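Local atomic coordinates of cytochrome P450 268A2 Cyp268A2 (Mycobacterium marinum, PDB entry 6BLD), a protein that belongs to the cytochrome P450 family and holds a haem group, protoporphyrin IX containing iron, within a mostly helical fold. Residues V402-N407 against A411-P416. Residues are numbered along the deposited sequence; the frame is centred on the assembly and turned at random.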
# COMPACT_ATOMS: atom_id res chain seq x y z
N VAL A 402 11.74 -8.89 10.47
CA VAL A 402 12.67 -8.89 9.34
C VAL A 402 12.06 -7.98 8.28
O VAL A 402 11.09 -8.35 7.61
CB VAL A 402 12.90 -10.31 8.80
CG1 VAL A 402 13.83 -10.26 7.59
CG2 VAL A 402 13.48 -11.20 9.89
N TYR A 403 12.63 -6.79 8.14
CA TYR A 403 12.08 -5.80 7.22
C TYR A 403 12.55 -6.07 5.79
O TYR A 403 13.69 -6.50 5.56
CB TYR A 403 12.49 -4.39 7.65
CG TYR A 403 11.83 -3.95 8.94
CD1 TYR A 403 10.53 -3.46 8.94
CD2 TYR A 403 12.50 -4.04 10.15
CE1 TYR A 403 9.92 -3.06 10.12
CE2 TYR A 403 11.90 -3.64 11.33
CZ TYR A 403 10.61 -3.15 11.31
OH TYR A 403 10.01 -2.76 12.48
N VAL A 404 11.67 -5.81 4.83
CA VAL A 404 11.93 -6.08 3.43
C VAL A 404 12.60 -4.84 2.82
O VAL A 404 12.03 -3.75 2.90
CB VAL A 404 10.64 -6.42 2.67
CG1 VAL A 404 10.90 -6.50 1.17
CG2 VAL A 404 10.04 -7.72 3.19
N PRO A 405 13.79 -4.97 2.24
CA PRO A 405 14.40 -3.82 1.56
C PRO A 405 13.63 -3.45 0.30
O PRO A 405 13.14 -4.32 -0.42
CB PRO A 405 15.82 -4.30 1.24
CG PRO A 405 15.71 -5.79 1.19
CD PRO A 405 14.66 -6.16 2.20
N GLY A 406 13.54 -2.16 0.05
CA GLY A 406 12.81 -1.67 -1.10
C GLY A 406 12.40 -0.23 -0.92
O GLY A 406 12.51 0.35 0.16
N ASN A 407 11.92 0.36 -2.02
CA ASN A 407 11.57 1.77 -2.07
C ASN A 407 10.08 2.01 -2.29
O ASN A 407 9.68 3.15 -2.56
CB ASN A 407 12.38 2.48 -3.16
CG ASN A 407 12.23 1.81 -4.52
OD1 ASN A 407 11.12 1.56 -4.99
ND2 ASN A 407 13.36 1.54 -5.17
N ALA A 411 7.60 -3.14 4.41
CA ALA A 411 7.12 -4.50 4.61
C ALA A 411 7.96 -5.24 5.64
O ALA A 411 9.16 -4.98 5.81
CB ALA A 411 7.13 -5.28 3.29
N ILE A 412 7.32 -6.19 6.32
CA ILE A 412 7.98 -7.10 7.24
C ILE A 412 7.90 -8.50 6.63
O ILE A 412 6.81 -9.04 6.44
CB ILE A 412 7.34 -7.07 8.63
CG1 ILE A 412 7.62 -5.73 9.33
CG2 ILE A 412 7.85 -8.23 9.48
CD1 ILE A 412 6.89 -5.56 10.65
N ARG A 413 9.07 -9.07 6.31
CA ARG A 413 9.09 -10.40 5.70
C ARG A 413 8.59 -11.46 6.67
O ARG A 413 7.71 -12.25 6.34
CB ARG A 413 10.51 -10.73 5.23
CG ARG A 413 10.68 -12.13 4.67
CD ARG A 413 9.74 -12.37 3.49
NE ARG A 413 9.93 -11.38 2.44
CZ ARG A 413 8.98 -11.03 1.57
NH1 ARG A 413 7.78 -11.59 1.63
NH2 ARG A 413 9.24 -10.12 0.64
N SER A 414 9.14 -11.48 7.88
CA SER A 414 8.71 -12.43 8.90
C SER A 414 8.93 -11.80 10.27
O SER A 414 9.73 -10.88 10.44
CB SER A 414 9.47 -13.76 8.79
OG SER A 414 10.87 -13.56 8.95
N MET A 415 8.20 -12.32 11.25
CA MET A 415 8.25 -11.79 12.61
C MET A 415 7.62 -12.78 13.57
O MET A 415 6.40 -13.01 13.52
CB MET A 415 7.53 -10.44 12.68
CG MET A 415 7.49 -9.82 14.07
SD MET A 415 6.67 -8.22 14.07
CE MET A 415 4.97 -8.70 13.75
N PRO A 416 8.40 -13.40 14.45
CA PRO A 416 7.82 -14.33 15.43
C PRO A 416 6.98 -13.59 16.45
O PRO A 416 7.13 -12.39 16.69
CB PRO A 416 9.05 -14.97 16.07
CG PRO A 416 10.14 -13.96 15.90
CD PRO A 416 9.86 -13.27 14.60
O HOH W 1 10.55 -2.28 4.27
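Val-404 packs against both Ala-411 and Arg-413, a compact grouping that illustrates how a short hairpin can be close-packed around one residue and looser at its neighbours. The Val-404 CB and Ala-411 CB atoms meet at 3.7 Å, while Val-404 CG2, set beside its own backbone N (the other branch is anti, chi1 172°), slips under one face of the Arg-413 guanidinium, 3.6 Å from NH2. Arg-413 reaches back over this methyl because its chain folds at chi2 and chi3. Salt bridges to Asp-185 and Asp-192 and a hydrogen bond to Ser-189 hold the guanidinium in place. Val-404 N also gives a nearly straight bond (168°) of 2.8 Å to Ala-411 O, arriving from above the carbonyl plane. A water accepts from Ala-411 N at 3.1 Å and also lies close to Val-404 O.

The looser, solvent-facing part comprises Tyr-403 and the partly exposed Val-402 end. Tyr-403, exposed, lies alongside Ile-412 and touches it chiefly through Tyr-403 CE1 and Ile-412 CG1, 3.6 Å apart; Ile-412 itself is buried against helix 247-278. Toward Val-402 the ladder becomes irregular: Val-402 N bonds to Ser-414 O at 2.8 Å, Val-402 O faces Arg-413 N, and Ser-414 N is buried without a partner. The ladder is broken at Arg-413, where the chain turns a corner. Joined by the loop 405-410, which carries the ligand-pocket residue Phe-408, the two strands form the C-terminal beta hairpin characteristic of cytochromes P450, whose tip reaches the active-site pocket.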